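Local structure of coatomer subunit delta (Saccharomyces cerevisiae, 5FJZ) at residues A[123-128]-A[220-225]. The protein is a subunit of the COPI coat that probably serves retrograde Golgi-to-ER transport, its mu-homology domain binding a tryptophan-based motif of Dsl1. Sequence-based numbering, arbitrary orientation. Where two conformers were deposited one is given.
Sequences LTLTTA and MTVSFQ. Unlike the reference sequence in segment 123-128: A128 (reference Trp).
L125 and V222 meet by their methyls in the buried middle of this contact, CD2 of L125 lying 3.9 Å from CG1 of V222. The segments 123-128 and 220-223 belong to different sheets of the mu-homology domain and run roughly antiparallel (149°), their axes 10.2 Å apart at closest, a face-to-face packing of sheets. V222 sets CG1 between its backbone N and carbonyl carbon (chi1 64°), with CG2 turned to L123, whose CD2 is 4.3 Å from V222 CG2. The same CD2 comes obliquely to the F224 ring, 4.3 Å from CE2. Y267 of strand 257-269 packs edge-to-face with F224, and its hydroxyl hydrogen-bonds the L123 carbonyl oxygen. At the other end T127, partly exposed where L123, L125, V222 and F224 are buried, has a single contact, CG2 to the sulfur of M220, 3.9 Å from SD; the M220 chain is extended beyond CG (chi2 -178°), carrying SD across to the opposing strand. T127 OG1 is held by Y218 OH and R29 O. Between 123-128 and 220-225 the attraction is thus dispersion and exclusion of water, while directed bonds between the layers come from beside them, as with Y267 OH to L123 O.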
loop_
_atom_site.group_PDB
_atom_site.type_symbol
_atom_site.label_atom_id
_atom_site.label_comp_id
_atom_site.label_asym_id
_atom_site.label_seq_id
_atom_site.Cartn_x
_atom_site.Cartn_y
_atom_site.Cartn_z
ATOM N N LEU A 123 10.366 19.505 16.852
ATOM C CA LEU A 123 10.924 20.537 15.950
ATOM C C LEU A 123 9.836 21.352 15.298
ATOM O O LEU A 123 9.074 20.847 14.468
ATOM C CB LEU A 123 11.826 19.885 14.936
ATOM C CG LEU A 123 12.618 20.805 14.045
ATOM C CD1 LEU A 123 13.824 21.353 14.727
ATOM C CD2 LEU A 123 13.022 20.035 12.779
ATOM N N THR A 124 9.709 22.629 15.660
ATOM C CA THR A 124 8.721 23.525 15.084
ATOM C C THR A 124 9.299 24.165 13.863
ATOM O O THR A 124 10.482 24.280 13.748
ATOM C CB THR A 124 8.261 24.615 16.102
ATOM O OG1 THR A 124 9.388 25.227 16.660
ATOM C CG2 THR A 124 7.549 23.978 17.277
ATOM N N LEU A 125 8.423 24.438 12.890
ATOM C CA LEU A 125 8.793 24.952 11.574
ATOM C C LEU A 125 7.949 26.146 11.140
ATOM O O LEU A 125 6.752 26.205 11.429
ATOM C CB LEU A 125 8.496 23.872 10.595
ATOM C CG LEU A 125 9.501 22.833 10.210
ATOM C CD1 LEU A 125 10.782 22.670 10.991
ATOM C CD2 LEU A 125 8.845 21.490 9.822
ATOM N N THR A 126 8.561 27.097 10.417
ATOM C CA THR A 126 7.928 28.177 9.843
ATOM C C THR A 126 8.653 28.529 8.572
ATOM O O THR A 126 9.871 28.289 8.469
ATOM C CB THR A 126 8.052 29.455 10.752
ATOM O OG1 THR A 126 7.488 29.211 12.041
ATOM C CG2 THR A 126 7.296 30.587 10.132
ATOM N N THR A 127 7.946 29.088 7.630
ATOM C CA THR A 127 8.591 29.463 6.372
ATOM C C THR A 127 8.285 30.907 6.014
ATOM O O THR A 127 7.207 31.408 6.320
ATOM C CB THR A 127 8.201 28.523 5.222
ATOM O OG1 THR A 127 6.821 28.610 4.907
ATOM C CG2 THR A 127 8.488 27.084 5.566
ATOM N N ALA A 128 9.219 31.509 5.267
ATOM C CA ALA A 128 9.048 32.827 4.683
ATOM C C ALA A 128 9.589 32.760 3.272
ATOM O O ALA A 128 10.613 32.195 3.012
ATOM C CB ALA A 128 9.781 33.847 5.512
ATOM N N MET A 220 6.664 21.303 1.969
ATOM C CA MET A 220 8.055 21.086 2.292
ATOM C C MET A 220 8.128 20.025 3.403
ATOM O O MET A 220 7.436 20.130 4.415
ATOM C CB MET A 220 8.694 22.397 2.808
ATOM C CG MET A 220 8.642 23.537 1.810
ATOM S SD MET A 220 9.441 25.045 2.412
ATOM C CE MET A 220 9.129 26.137 1.018
ATOM N N THR A 221 9.006 19.048 3.235
ATOM C CA THR A 221 9.087 17.941 4.141
ATOM C C THR A 221 10.393 17.986 4.875
ATOM O O THR A 221 11.453 18.328 4.304
ATOM C CB THR A 221 8.990 16.610 3.381
ATOM O OG1 THR A 221 7.705 16.517 2.791
ATOM C CG2 THR A 221 9.150 15.443 4.296
ATOM N N VAL A 222 10.374 17.595 6.118
ATOM C CA VAL A 222 11.598 17.448 6.902
ATOM C C VAL A 222 11.813 15.975 7.331
ATOM O O VAL A 222 10.825 15.267 7.661
ATOM C CB VAL A 222 11.627 18.355 8.123
ATOM C CG1 VAL A 222 10.538 18.006 9.095
ATOM C CG2 VAL A 222 12.948 18.226 8.848
ATOM N N SER A 223 13.072 15.562 7.316
ATOM C CA SER A 223 13.456 14.199 7.659
ATOM C C SER A 223 14.573 14.231 8.691
ATOM O O SER A 223 15.630 14.863 8.446
ATOM C CB SER A 223 13.920 13.504 6.359
ATOM O OG SER A 223 14.285 12.144 6.588
ATOM N N PHE A 224 14.355 13.542 9.816
ATOM C CA PHE A 224 15.315 13.400 10.867
ATOM C C PHE A 224 15.098 12.123 11.661
ATOM O O PHE A 224 14.048 11.474 11.584
ATOM C CB PHE A 224 15.284 14.594 11.821
ATOM C CG PHE A 224 13.931 14.805 12.537
ATOM C CD1 PHE A 224 13.538 14.011 13.625
ATOM C CD2 PHE A 224 13.029 15.758 12.057
ATOM C CE1 PHE A 224 12.351 14.226 14.271
ATOM C CE2 PHE A 224 11.803 15.946 12.706
ATOM C CZ PHE A 224 11.484 15.184 13.803
ATOM N N GLN A 225 16.151 11.698 12.327
ATOM C CA GLN A 225 16.158 10.439 13.048
ATOM C C GLN A 225 17.257 10.534 14.065
ATOM O O GLN A 225 18.394 10.821 13.714
ATOM C CB GLN A 225 16.380 9.264 12.060
ATOM C CG GLN A 225 16.301 7.830 12.633
ATOM C CD GLN A 225 16.406 6.694 11.609
ATOM O OE1 GLN A 225 16.619 5.555 11.994
ATOM N NE2 GLN A 225 16.246 6.994 10.313
#